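Leucine--tRNA ligase (Agrobacterium radiobacter, PDB 5AH5) probably joins leucine to tRNA(Leu) at the expense of ATP, as a class I aminoacyl-tRNA synthetase, and is linked to resistance to the toxic moiety of agrocin 84. Local coordinates at residues B[33-38]-B[69-74]; B[57-62]-B[671-676]; B[209-214]-B[559-564]; B[521-526]-B[554-559]. All coordinates share one frame; numbering follows the deposited sequence. Where two conformers were deposited one is given.

Contact 1 (B[33-38]-B[69-74]); sequences FYVLEM and YSVLHP. With LSS (5'-O-(L-leucylsulfamoyl)adenosine), chain I.
E37 and H73 meet in the buried, tightly packed half of this parallel strand pair. E37 OE2 accepts the N-H of H73 NE2 at 2.6 Å and 168°, on the syn side of the carboxylate and in the plane of the imidazole, although the two flat groups stand almost perpendicular. The glutamate chain reaches across because it bends at chi2 (101°). A water accepts from E37 N and donates to P74 O, bridging the two backbones after the last direct strand bond. On the opposite face of the sheet, Y34 and L72 lie side by side, and a broad, flat ring suits a place where L72 CD2 sits over one face, 4.0 Å from the Y34 centroid, and P74 meets the edge. Y34 OH ends on F497 O. Between the strands, F33 N to S70 O and L72 N to F33 O, both 2.9 Å, and V35 N to L72 O, 3.2 Å, set the ladder.

The other end is looser and partly exposed: F33 meets the face of Y69 in a tilted edge-to-face pair, planes at 58° and centroids 5.5 Å apart. These strands flank helix 48-66 in a beta-alpha-beta unit of the Rossmann-type catalytic domain, and M38 packs on the leucyl-sulfamoyl-adenosine. The short, straight bond, with Y117 OH also binding E37 OE1, implies a carboxylate that is probably charged and an imidazole whose ring rotation is fixed.

Contact 2 (B[57-62]-B[671-676]); sequences GDTLAR and ADVERF. With nucleotides of chain D.
V673 meets L60 where helix 653-674 comes down on helix 48-66. A671 is small enough to lie beside the base of U16 of chain D, its CB 3.9 Å from N3. D672 OD1 receives both NE and NH2 of R675, three residues on, in a salt bridge, the latter at 2.8 Å, and this side-on grip holds the guanidinium in place. V673 carries the contact; with CG1 anti to the backbone N (chi1 169°), that methyl lies 3.9 Å from L60 CD1, and a compact branched residue suits the close helix approach, with T59 only loosely beside it. E674 turns its carboxylate away to a salt bridge with R67.

R675, extended from CG to NE, carries its charge outward to the RNA. NH2 donates to OP1 of U16 of chain D at 3.0 Å and NH1 gives that same oxygen a longer bond, while the base O2 lies over the guanidinium face. F676 turns back inward, its CE1 3.8 Å from L60 CD2, the two side chains crossing at about a right angle; its ring also stacks on Y560. Its positive phi (67°) and the bond from F676 N to V673 O, with the next backbone N bonding to D672 O, mark it as the C-prime residue of a Schellman motif, which ends a helix of the anticodon-binding domain against the catalytic domain.

Contact 3 (B[209-214]-B[559-564]); sequences GWPTSV and LYNQGM. With LSS (5'-O-(L-leucylsulfamoyl)adenosine), chain I.
L559 holds CG anti to its backbone N (chi1 169°), while W210 has its indole beside the backbone N (chi1 -71°); the two torsions lay the leucine across one face of the tryptophan. L559 belongs to strand 556-560, an outer strand of the parallel Rossmann-type sheet, and the loop 209-211 leads into helix 212-222, with P211 at its N-cap position. L559 CB stands almost straight above the five-membered ring, 3.9 Å from its centroid and 4° off the normal, a CH-pi contact, and CD2 reaches the six-membered ring at CE3, 3.7 Å away. A leucine suits this place because its branch can serve two neighbours: the same CD2 meets V214 CG1 tip to tip at 3.9 Å. The indole N-H, NE1, donates to F556 O, which fixes the ring's rotation.

The backbones join once, L559 N donating to G209 O at 3.1 Å from above the carbonyl plane. P211, a rigid ring with no N-H to offer, lies against L559 O. N561 turns its amide nitrogen to G525 O, which leaves OD1 facing apolar atoms, with V214 CG2 as its nearest neighbour across the contact.

Beyond the strand the chain enters the adenosine pocket. Q562, its chain folded, brings one amide nitrogen to two sites on the inhibitor: NE2 makes a weak bond to ribose O2 and a straighter one to adenine N3 of the ligand, at 2.9 Å.

Contact 4 (B[521-526]-B[554-559]); sequences DVYIGG and EPFVEL. With LSS (5'-O-(L-leucylsulfamoyl)adenosine), chain I.
Y523 and F556 lie face to face, the ring planes 19° apart and the centroids separated by 3.8 Å, a stack in which the phenol covers the phenylalanine rather than meeting its edge. The closest pair is Y523 CE2 and F556 CZ at 3.3 Å. P555 CB covers the opposite face of F556, so that ring is held between proline and tyrosine; a flat aromatic suits a place covered on both faces. The phenylalanine reaches the stack with CG beside its backbone N (chi1 -45°).

The rings project from neighbouring parallel strands, 520-524 and 556-560, joined through helix 533-546 as a beta-alpha-beta crossover of the Rossmann-type catalytic domain. Y523 N donates to E558 O at 2.9 Å, and E558 N to D521 O at 3.1 Å. L559 brings its CD1 against Y523 O, beside the stack, while E558 sends its carboxylate away from the strand pair. The phenol OH bonds to Y496 OH and to H533, and also approaches the leucyl methyl C11 of the ligand. After the strand come G525 and G526. G526 N donates to ribose O3 of the ligand at 3.1 Å, and both glycines, without side chains, let the backbone come against the ribose hydroxyls O3 and O2.

Overall arrangement
Contacts 1 and 4 lie side by side in the four-stranded parallel sheet, their centres 11 Å apart, joined where strands 32-37 and 520-524 pair: L36 N lies 3.0 Å from V522 O, and Y34 N 2.8 Å from D521 OD2. Contact 3 takes up strand 556-560 again, shares L559 with contact 4, and meets it through N561 ND2 and G525 O, 2.7 Å apart. All three touch the leucyl-sulfamoyl-adenosine: M38 in contact 1, G526 in contact 4 and Q562 in contact 3. Contact 2 packs on strand 520-524, F676 CZ lying 3.5 Å from I524 CD1 and L60 CD2 3.9 Å from V522 CG1, so a tRNA-binding helix end lies close to the active-site sheet, the F676 side chain about 11 Å from the ligand.

Contact 1 (B[33-38]-B[69-74])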
# COMPACT_ATOMS: atom_id res chain seq x y z
N PHE B 33 -11.76 -7.76 12.62
CA PHE B 33 -10.54 -7.07 12.27
C PHE B 33 -9.96 -7.71 11.01
O PHE B 33 -9.72 -8.87 10.99
CB PHE B 33 -9.53 -7.20 13.40
CG PHE B 33 -8.42 -6.18 13.31
CD1 PHE B 33 -8.64 -4.86 13.66
CD2 PHE B 33 -7.17 -6.54 12.88
CE1 PHE B 33 -7.61 -3.92 13.57
CE2 PHE B 33 -6.14 -5.59 12.81
CZ PHE B 33 -6.35 -4.30 13.13
N TYR B 34 -9.70 -6.91 10.01
CA TYR B 34 -9.17 -7.35 8.73
C TYR B 34 -7.78 -6.73 8.52
O TYR B 34 -7.67 -5.57 8.23
CB TYR B 34 -10.12 -6.87 7.64
CG TYR B 34 -9.91 -7.41 6.20
CD1 TYR B 34 -9.00 -8.40 5.92
CD2 TYR B 34 -10.70 -6.95 5.15
CE1 TYR B 34 -8.84 -8.87 4.63
CE2 TYR B 34 -10.56 -7.43 3.85
CZ TYR B 34 -9.65 -8.41 3.62
OH TYR B 34 -9.48 -8.86 2.35
N VAL B 35 -6.76 -7.53 8.63
CA VAL B 35 -5.41 -7.10 8.37
C VAL B 35 -4.91 -7.85 7.13
O VAL B 35 -5.02 -9.02 7.09
CB VAL B 35 -4.45 -7.40 9.54
CG1 VAL B 35 -4.65 -8.76 10.16
CG2 VAL B 35 -2.99 -7.24 9.12
N LEU B 36 -4.37 -7.14 6.16
CA LEU B 36 -3.71 -7.83 5.05
C LEU B 36 -2.51 -7.09 4.59
O LEU B 36 -2.30 -5.95 4.99
CB LEU B 36 -4.69 -8.05 3.91
CG LEU B 36 -5.08 -7.00 2.89
CD1 LEU B 36 -5.86 -7.65 1.76
CD2 LEU B 36 -5.91 -5.95 3.51
N GLU B 37 -1.77 -7.75 3.72
CA GLU B 37 -0.55 -7.26 3.15
C GLU B 37 -0.68 -7.39 1.63
O GLU B 37 -1.52 -8.17 1.11
CB GLU B 37 0.61 -8.14 3.52
CG GLU B 37 0.89 -8.35 5.00
CD GLU B 37 0.38 -9.66 5.51
OE1 GLU B 37 0.31 -10.62 4.71
OE2 GLU B 37 0.07 -9.74 6.74
N MET B 38 0.16 -6.65 0.92
CA MET B 38 0.14 -6.70 -0.55
C MET B 38 0.58 -8.06 -1.04
O MET B 38 1.73 -8.48 -0.84
CB MET B 38 0.94 -5.57 -1.17
CG MET B 38 0.28 -4.23 -1.02
SD MET B 38 1.33 -3.01 -1.80
CE MET B 38 0.67 -1.51 -1.16
N TYR B 69 -10.43 -10.27 19.01
CA TYR B 69 -10.96 -9.88 17.71
C TYR B 69 -11.21 -11.17 16.83
O TYR B 69 -10.53 -12.21 16.98
CB TYR B 69 -10.06 -8.91 16.96
CG TYR B 69 -9.92 -7.53 17.53
CD1 TYR B 69 -8.96 -7.25 18.51
CD2 TYR B 69 -10.73 -6.50 17.09
CE1 TYR B 69 -8.83 -5.96 19.03
CE2 TYR B 69 -10.60 -5.21 17.57
CZ TYR B 69 -9.68 -4.96 18.56
OH TYR B 69 -9.56 -3.71 19.01
N SER B 70 -12.22 -11.09 15.97
CA SER B 70 -12.41 -12.09 14.90
C SER B 70 -11.66 -11.57 13.65
O SER B 70 -12.10 -10.63 12.99
CB SER B 70 -13.90 -12.28 14.58
OG SER B 70 -14.02 -13.33 13.62
N VAL B 71 -10.50 -12.14 13.42
CA VAL B 71 -9.49 -11.56 12.52
C VAL B 71 -9.51 -12.35 11.15
O VAL B 71 -9.41 -13.57 11.15
CB VAL B 71 -8.10 -11.71 13.19
CG1 VAL B 71 -6.99 -11.33 12.21
CG2 VAL B 71 -7.99 -10.82 14.47
N LEU B 72 -9.67 -11.65 10.05
CA LEU B 72 -9.38 -12.16 8.73
C LEU B 72 -7.94 -11.74 8.38
O LEU B 72 -7.68 -10.58 8.22
CB LEU B 72 -10.36 -11.61 7.71
CG LEU B 72 -10.10 -12.05 6.23
CD1 LEU B 72 -9.86 -13.52 6.15
CD2 LEU B 72 -11.24 -11.66 5.30
N HIS B 73 -7.01 -12.69 8.33
CA HIS B 73 -5.69 -12.46 7.82
C HIS B 73 -5.41 -13.45 6.65
O HIS B 73 -4.98 -14.53 6.88
CB HIS B 73 -4.72 -12.75 8.90
CG HIS B 73 -3.31 -12.37 8.58
ND1 HIS B 73 -2.25 -13.08 9.09
CD2 HIS B 73 -2.78 -11.33 7.90
CE1 HIS B 73 -1.12 -12.56 8.69
NE2 HIS B 73 -1.41 -11.48 7.97
N PRO B 74 -5.59 -13.02 5.42
CA PRO B 74 -5.62 -13.99 4.31
C PRO B 74 -4.43 -13.79 3.42
O PRO B 74 -3.78 -12.76 3.50
CB PRO B 74 -6.87 -13.53 3.56
CG PRO B 74 -6.77 -12.04 3.61
CD PRO B 74 -6.18 -11.72 5.00
C1 LSS I . 3.42 -6.90 -5.70
N1 LSS I . 11.72 -5.05 0.90
O1 LSS I . 3.99 -5.84 -5.59
S1 LSS I . 5.44 -8.17 -5.06
C2 LSS I . 10.54 -4.77 1.43
N2 LSS I . 4.01 -8.07 -5.48
O2 LSS I . 6.58 -3.90 -1.38
N3 LSS I . 9.37 -5.14 0.86
O3 LSS I . 4.18 -4.91 -0.46
C4 LSS I . 9.41 -5.82 -0.30
N4 LSS I . 1.52 -8.27 -6.56
O4 LSS I . 6.32 -7.39 -0.86
C5 LSS I . 10.61 -6.06 -0.95
O5 LSS I . 5.57 -7.48 -3.63
C6 LSS I . 11.79 -5.64 -0.35
N6 LSS I . 12.97 -5.93 -0.95
C7 LSS I . -0.41 -6.08 -5.47
N7 LSS I . 10.34 -6.71 -2.11
C8 LSS I . 8.98 -6.83 -2.22
C9 LSS I . 1.07 -6.27 -5.11
N9 LSS I . 8.43 -6.31 -1.09
CA LSS I . 1.99 -6.92 -6.15
C10 LSS I . -0.52 -5.01 -6.57
C11 LSS I . -1.19 -5.74 -4.15
O1A LSS I . 6.49 -7.53 -5.86
C21 LSS I . 7.03 -6.17 -0.77
C22 LSS I . 6.33 -5.24 -1.70
C23 LSS I . 4.86 -5.63 -1.53
C24 LSS I . 4.99 -7.11 -1.25
C25 LSS I . 4.83 -7.96 -2.51
O2A LSS I . 5.83 -9.54 -4.79
O HOH W 1 -2.32 -10.63 3.97

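Contact 2 (B[57-62]-B[671-676])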
# COMPACT_ATOMS: atom_id res chain seq x y z
N GLY B 57 2.36 -8.28 9.48
CA GLY B 57 0.98 -8.66 9.47
C GLY B 57 0.73 -9.79 10.38
O GLY B 57 -0.27 -9.76 11.09
N ASP B 58 1.62 -10.80 10.42
CA ASP B 58 1.38 -11.89 11.30
C ASP B 58 1.42 -11.52 12.83
O ASP B 58 0.69 -12.07 13.63
CB ASP B 58 2.42 -12.97 11.12
CG ASP B 58 1.99 -14.28 11.77
OD1 ASP B 58 0.85 -14.72 11.52
OD2 ASP B 58 2.76 -14.88 12.55
N THR B 59 2.42 -10.73 13.20
CA THR B 59 2.58 -10.23 14.53
C THR B 59 1.33 -9.49 14.97
O THR B 59 0.78 -9.79 16.05
CB THR B 59 3.89 -9.39 14.65
OG1 THR B 59 4.99 -10.32 14.54
CG2 THR B 59 3.96 -8.69 16.01
N LEU B 60 0.86 -8.54 14.17
CA LEU B 60 -0.32 -7.85 14.49
C LEU B 60 -1.50 -8.84 14.63
O LEU B 60 -2.25 -8.82 15.60
CB LEU B 60 -0.60 -6.82 13.40
CG LEU B 60 -1.90 -6.06 13.58
CD1 LEU B 60 -1.94 -5.34 14.94
CD2 LEU B 60 -1.99 -5.06 12.47
N ALA B 61 -1.67 -9.73 13.64
CA ALA B 61 -2.82 -10.60 13.63
C ALA B 61 -2.85 -11.48 14.90
O ALA B 61 -3.88 -11.63 15.49
CB ALA B 61 -2.83 -11.49 12.39
N ARG B 62 -1.72 -12.09 15.26
CA ARG B 62 -1.66 -12.93 16.41
C ARG B 62 -2.05 -12.18 17.71
O ARG B 62 -2.72 -12.72 18.56
CB ARG B 62 -0.24 -13.47 16.58
CG ARG B 62 0.07 -14.62 15.63
CD ARG B 62 1.52 -15.00 15.75
NE ARG B 62 1.89 -16.07 14.86
CZ ARG B 62 1.86 -17.37 15.12
NH1 ARG B 62 1.44 -17.86 16.26
NH2 ARG B 62 2.28 -18.21 14.17
N ALA B 671 0.17 -1.19 22.79
CA ALA B 671 0.06 0.07 22.04
C ALA B 671 1.06 0.10 20.86
O ALA B 671 0.73 0.61 19.79
CB ALA B 671 0.28 1.29 22.95
N ASP B 672 2.28 -0.43 21.07
CA ASP B 672 3.30 -0.33 20.05
C ASP B 672 3.03 -1.26 18.83
O ASP B 672 3.31 -0.87 17.74
CB ASP B 672 4.67 -0.58 20.62
CG ASP B 672 5.26 0.72 21.37
OD1 ASP B 672 4.80 1.90 21.17
OD2 ASP B 672 6.21 0.51 22.12
N VAL B 673 2.56 -2.47 19.06
CA VAL B 673 2.18 -3.40 17.97
C VAL B 673 1.12 -2.78 17.14
O VAL B 673 1.21 -2.80 15.91
CB VAL B 673 1.75 -4.77 18.45
CG1 VAL B 673 1.10 -5.63 17.34
CG2 VAL B 673 2.94 -5.50 19.04
N GLU B 674 0.13 -2.19 17.78
CA GLU B 674 -0.95 -1.63 17.01
C GLU B 674 -0.62 -0.36 16.27
O GLU B 674 -1.36 0.01 15.35
CB GLU B 674 -2.26 -1.59 17.80
CG GLU B 674 -2.59 -0.34 18.51
CD GLU B 674 -3.70 -0.57 19.57
OE1 GLU B 674 -4.51 -1.53 19.44
OE2 GLU B 674 -3.72 0.23 20.55
N ARG B 675 0.51 0.29 16.55
CA ARG B 675 0.89 1.40 15.68
C ARG B 675 2.17 1.11 14.89
O ARG B 675 2.81 2.05 14.40
CB ARG B 675 0.97 2.72 16.47
CG ARG B 675 2.10 2.76 17.46
CD ARG B 675 2.15 4.07 18.28
NE ARG B 675 3.18 3.92 19.30
CZ ARG B 675 3.96 4.90 19.75
NH1 ARG B 675 3.84 6.14 19.31
NH2 ARG B 675 4.88 4.63 20.67
N PHE B 676 2.53 -0.18 14.80
CA PHE B 676 3.70 -0.68 14.06
C PHE B 676 5.07 -0.28 14.60
O PHE B 676 6.06 -0.30 13.84
CB PHE B 676 3.56 -0.33 12.52
CG PHE B 676 2.66 -1.28 11.75
CD1 PHE B 676 1.34 -1.47 12.14
CD2 PHE B 676 3.13 -1.96 10.61
CE1 PHE B 676 0.50 -2.32 11.42
CE2 PHE B 676 2.32 -2.86 9.91
CZ PHE B 676 1.00 -3.03 10.29
P U D 16 6.02 8.57 22.13
OP1 U D 16 6.09 7.31 21.29
OP2 U D 16 6.07 9.87 21.46
O5' U D 16 4.80 8.38 23.14
C5' U D 16 3.87 9.43 23.42
C4' U D 16 2.72 9.32 22.46
O4' U D 16 2.15 7.99 22.52
C3' U D 16 1.55 10.25 22.73
O3' U D 16 0.89 10.51 21.49
C2' U D 16 0.78 9.46 23.79
O2' U D 16 -0.59 9.81 23.93
C1' U D 16 0.94 8.02 23.27
N1 U D 16 1.00 6.92 24.26
C2 U D 16 1.04 5.63 23.75
O2 U D 16 1.03 5.39 22.56
N3 U D 16 1.09 4.64 24.70
C4 U D 16 1.11 4.79 26.07
O4 U D 16 1.16 3.79 26.79
C5 U D 16 1.06 6.15 26.52
C6 U D 16 1.01 7.15 25.63

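Contact 3 (B[209-214]-B[559-564])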
# COMPACT_ATOMS: atom_id res chain seq x y z
N GLY B 209 -5.47 7.75 8.13
CA GLY B 209 -4.62 6.59 8.39
C GLY B 209 -3.65 6.33 7.23
O GLY B 209 -2.94 5.36 7.26
N TRP B 210 -3.57 7.18 6.22
CA TRP B 210 -2.50 6.96 5.23
C TRP B 210 -1.36 7.97 5.43
O TRP B 210 -1.63 9.09 5.80
CB TRP B 210 -3.06 7.13 3.81
CG TRP B 210 -3.96 6.05 3.35
CD1 TRP B 210 -4.92 5.40 4.06
CD2 TRP B 210 -4.04 5.57 2.02
NE1 TRP B 210 -5.54 4.47 3.26
CE2 TRP B 210 -5.03 4.58 1.98
CE3 TRP B 210 -3.36 5.89 0.84
CZ2 TRP B 210 -5.32 3.86 0.81
CZ3 TRP B 210 -3.67 5.17 -0.32
CH2 TRP B 210 -4.62 4.18 -0.31
N PRO B 211 -0.11 7.58 5.15
CA PRO B 211 0.98 8.55 5.16
C PRO B 211 0.69 9.73 4.25
O PRO B 211 0.11 9.56 3.15
CB PRO B 211 2.16 7.75 4.60
CG PRO B 211 1.87 6.37 5.02
CD PRO B 211 0.40 6.21 4.93
N THR B 212 1.13 10.90 4.70
CA THR B 212 0.88 12.12 3.97
C THR B 212 1.72 12.09 2.69
O THR B 212 1.35 12.67 1.70
CB THR B 212 1.24 13.40 4.79
OG1 THR B 212 2.64 13.40 5.00
CG2 THR B 212 0.56 13.43 6.15
N SER B 213 2.84 11.40 2.71
CA SER B 213 3.64 11.21 1.53
C SER B 213 2.89 10.48 0.38
O SER B 213 2.91 10.93 -0.76
CB SER B 213 4.88 10.41 1.91
OG SER B 213 4.51 9.19 2.56
N VAL B 214 2.25 9.35 0.69
CA VAL B 214 1.46 8.57 -0.29
C VAL B 214 0.30 9.43 -0.80
O VAL B 214 0.05 9.56 -2.02
CB VAL B 214 0.99 7.25 0.31
CG1 VAL B 214 0.00 6.54 -0.59
CG2 VAL B 214 2.16 6.34 0.57
N LEU B 559 -2.89 2.48 6.09
CA LEU B 559 -1.83 1.99 5.23
C LEU B 559 -0.47 2.18 5.88
O LEU B 559 -0.09 3.26 6.21
CB LEU B 559 -1.84 2.73 3.90
CG LEU B 559 -0.68 2.56 2.96
CD1 LEU B 559 -0.80 1.16 2.31
CD2 LEU B 559 -0.70 3.56 1.82
N TYR B 560 0.28 1.10 5.99
CA TYR B 560 1.63 1.12 6.43
C TYR B 560 2.56 0.63 5.30
O TYR B 560 2.38 -0.46 4.73
CB TYR B 560 1.72 0.17 7.59
CG TYR B 560 1.00 0.69 8.84
CD1 TYR B 560 1.56 1.71 9.64
CD2 TYR B 560 -0.22 0.19 9.21
CE1 TYR B 560 0.91 2.17 10.79
CE2 TYR B 560 -0.90 0.65 10.33
CZ TYR B 560 -0.31 1.61 11.14
OH TYR B 560 -1.00 2.02 12.26
N ASN B 561 3.59 1.41 5.02
CA ASN B 561 4.58 1.11 4.01
C ASN B 561 5.88 0.58 4.60
O ASN B 561 6.72 1.38 5.03
CB ASN B 561 4.92 2.39 3.22
CG ASN B 561 3.75 2.96 2.46
OD1 ASN B 561 3.56 4.14 2.49
ND2 ASN B 561 3.03 2.15 1.69
N GLN B 562 6.05 -0.74 4.70
CA GLN B 562 7.31 -1.30 5.17
C GLN B 562 8.50 -0.77 4.34
O GLN B 562 8.40 -0.58 3.12
CB GLN B 562 7.34 -2.82 5.27
CG GLN B 562 7.65 -3.60 3.94
CD GLN B 562 6.65 -3.34 2.87
OE1 GLN B 562 5.56 -2.85 3.14
NE2 GLN B 562 7.00 -3.67 1.62
N GLY B 563 9.62 -0.59 5.02
CA GLY B 563 10.87 -0.25 4.36
C GLY B 563 11.45 -1.35 3.49
O GLY B 563 11.24 -2.56 3.76
N MET B 564 12.21 -0.93 2.50
CA MET B 564 13.06 -1.77 1.68
C MET B 564 13.99 -2.71 2.46
O MET B 564 14.62 -2.31 3.47
CB MET B 564 13.89 -0.81 0.85
CG MET B 564 14.72 -1.44 -0.24
SD MET B 564 13.72 -2.36 -1.43
CE MET B 564 12.22 -1.42 -1.42
C1 LSS I . 3.42 -6.90 -5.70
N1 LSS I . 11.72 -5.05 0.90
O1 LSS I . 3.99 -5.84 -5.59
S1 LSS I . 5.44 -8.17 -5.06
C2 LSS I . 10.54 -4.77 1.43
N2 LSS I . 4.01 -8.07 -5.48
O2 LSS I . 6.58 -3.90 -1.38
N3 LSS I . 9.37 -5.14 0.86
O3 LSS I . 4.18 -4.91 -0.46
C4 LSS I . 9.41 -5.82 -0.30
N4 LSS I . 1.52 -8.27 -6.56
O4 LSS I . 6.32 -7.39 -0.86
C5 LSS I . 10.61 -6.06 -0.95
O5 LSS I . 5.57 -7.48 -3.63
C6 LSS I . 11.79 -5.64 -0.35
N6 LSS I . 12.97 -5.93 -0.95
C7 LSS I . -0.41 -6.08 -5.47
N7 LSS I . 10.34 -6.71 -2.11
C8 LSS I . 8.98 -6.83 -2.22
C9 LSS I . 1.07 -6.27 -5.11
N9 LSS I . 8.43 -6.31 -1.09
CA LSS I . 1.99 -6.92 -6.15
C10 LSS I . -0.52 -5.01 -6.57
C11 LSS I . -1.19 -5.74 -4.15
O1A LSS I . 6.49 -7.53 -5.86
C21 LSS I . 7.03 -6.17 -0.77
C22 LSS I . 6.33 -5.24 -1.70
C23 LSS I . 4.86 -5.63 -1.53
C24 LSS I . 4.99 -7.11 -1.25
C25 LSS I . 4.83 -7.96 -2.51
O2A LSS I . 5.83 -9.54 -4.79

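Contact 4 (B[521-526]-B[554-559])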
# COMPACT_ATOMS: atom_id res chain seq x y z
N ASP B 521 -8.87 -2.92 7.96
CA ASP B 521 -8.38 -2.04 9.03
C ASP B 521 -6.93 -1.65 8.78
O ASP B 521 -6.55 -0.52 8.98
CB ASP B 521 -8.50 -2.75 10.36
CG ASP B 521 -9.96 -3.09 10.68
OD1 ASP B 521 -10.69 -2.19 11.15
OD2 ASP B 521 -10.38 -4.23 10.38
N VAL B 522 -6.11 -2.63 8.43
CA VAL B 522 -4.69 -2.41 8.25
C VAL B 522 -4.29 -3.06 6.91
O VAL B 522 -4.65 -4.19 6.66
CB VAL B 522 -3.93 -3.01 9.43
CG1 VAL B 522 -2.46 -3.04 9.19
CG2 VAL B 522 -4.25 -2.23 10.76
N TYR B 523 -3.61 -2.29 6.07
CA TYR B 523 -2.99 -2.75 4.83
C TYR B 523 -1.50 -2.41 4.81
O TYR B 523 -1.14 -1.26 4.96
CB TYR B 523 -3.63 -2.06 3.66
CG TYR B 523 -3.38 -2.72 2.31
CD1 TYR B 523 -3.30 -4.11 2.16
CD2 TYR B 523 -3.39 -1.97 1.16
CE1 TYR B 523 -3.18 -4.73 0.88
CE2 TYR B 523 -3.23 -2.57 -0.11
CZ TYR B 523 -3.14 -3.97 -0.23
OH TYR B 523 -3.03 -4.58 -1.50
N ILE B 524 -0.67 -3.41 4.65
CA ILE B 524 0.78 -3.28 4.72
C ILE B 524 1.39 -3.57 3.36
O ILE B 524 1.31 -4.70 2.91
CB ILE B 524 1.35 -4.31 5.69
CG1 ILE B 524 0.52 -4.34 7.03
CG2 ILE B 524 2.81 -3.98 6.00
CD1 ILE B 524 0.80 -5.53 7.91
N GLY B 525 2.04 -2.59 2.74
CA GLY B 525 2.83 -2.83 1.56
C GLY B 525 3.61 -1.64 1.06
O GLY B 525 3.52 -0.55 1.60
N GLY B 526 4.37 -1.85 0.01
CA GLY B 526 5.38 -0.90 -0.44
C GLY B 526 4.80 0.34 -1.09
O GLY B 526 3.74 0.32 -1.72
N GLU B 554 -13.88 3.38 0.61
CA GLU B 554 -12.42 3.38 0.65
C GLU B 554 -12.00 2.04 1.11
O GLU B 554 -12.57 1.56 2.06
CB GLU B 554 -11.84 4.43 1.63
CG GLU B 554 -11.90 5.83 1.04
CD GLU B 554 -10.83 6.12 -0.02
OE1 GLU B 554 -9.78 5.42 -0.12
OE2 GLU B 554 -11.03 7.10 -0.74
N PRO B 555 -11.01 1.42 0.42
CA PRO B 555 -10.68 0.04 0.73
C PRO B 555 -9.91 -0.18 1.99
O PRO B 555 -10.01 -1.26 2.55
CB PRO B 555 -9.77 -0.36 -0.46
CG PRO B 555 -9.22 0.94 -0.95
CD PRO B 555 -10.37 1.86 -0.81
N PHE B 556 -9.03 0.77 2.34
CA PHE B 556 -8.02 0.51 3.37
C PHE B 556 -8.00 1.70 4.39
O PHE B 556 -7.82 2.85 4.02
CB PHE B 556 -6.63 0.32 2.75
CG PHE B 556 -6.60 -0.59 1.51
CD1 PHE B 556 -6.90 -1.93 1.62
CD2 PHE B 556 -6.15 -0.10 0.27
CE1 PHE B 556 -6.86 -2.76 0.47
CE2 PHE B 556 -6.07 -0.93 -0.85
CZ PHE B 556 -6.48 -2.26 -0.75
N VAL B 557 -8.27 1.42 5.64
CA VAL B 557 -8.36 2.48 6.66
C VAL B 557 -6.97 3.04 6.96
O VAL B 557 -6.71 4.20 6.74
CB VAL B 557 -9.08 2.01 7.94
CG1 VAL B 557 -9.02 3.10 9.05
CG2 VAL B 557 -10.52 1.73 7.63
N GLU B 558 -6.10 2.17 7.43
CA GLU B 558 -4.72 2.46 7.77
C GLU B 558 -3.77 1.73 6.76
O GLU B 558 -3.94 0.56 6.56
CB GLU B 558 -4.49 1.97 9.19
CG GLU B 558 -3.32 2.55 9.92
CD GLU B 558 -3.59 3.86 10.65
OE1 GLU B 558 -4.64 3.91 11.35
OE2 GLU B 558 -2.73 4.78 10.55
N LEU B 559 -2.89 2.48 6.09
CA LEU B 559 -1.83 1.99 5.23
C LEU B 559 -0.47 2.18 5.88
O LEU B 559 -0.09 3.26 6.21
CB LEU B 559 -1.84 2.73 3.90
CG LEU B 559 -0.68 2.56 2.96
CD1 LEU B 559 -0.80 1.16 2.31
CD2 LEU B 559 -0.70 3.56 1.82
C1 LSS I . 3.42 -6.90 -5.70
N1 LSS I . 11.72 -5.05 0.90
O1 LSS I . 3.99 -5.84 -5.59
S1 LSS I . 5.44 -8.17 -5.06
C2 LSS I . 10.54 -4.77 1.43
N2 LSS I . 4.01 -8.07 -5.48
O2 LSS I . 6.58 -3.90 -1.38
N3 LSS I . 9.37 -5.14 0.86
O3 LSS I . 4.18 -4.91 -0.46
C4 LSS I . 9.41 -5.82 -0.30
N4 LSS I . 1.52 -8.27 -6.56
O4 LSS I . 6.32 -7.39 -0.86
C5 LSS I . 10.61 -6.06 -0.95
O5 LSS I . 5.57 -7.48 -3.63
C6 LSS I . 11.79 -5.64 -0.35
N6 LSS I . 12.97 -5.93 -0.95
C7 LSS I . -0.41 -6.08 -5.47
N7 LSS I . 10.34 -6.71 -2.11
C8 LSS I . 8.98 -6.83 -2.22
C9 LSS I . 1.07 -6.27 -5.11
N9 LSS I . 8.43 -6.31 -1.09
CA LSS I . 1.99 -6.92 -6.15
C10 LSS I . -0.52 -5.01 -6.57
C11 LSS I . -1.19 -5.74 -4.15
O1A LSS I . 6.49 -7.53 -5.86
C21 LSS I . 7.03 -6.17 -0.77
C22 LSS I . 6.33 -5.24 -1.70
C23 LSS I . 4.86 -5.63 -1.53
C24 LSS I . 4.99 -7.11 -1.25
C25 LSS I . 4.83 -7.96 -2.51
O2A LSS I . 5.83 -9.54 -4.79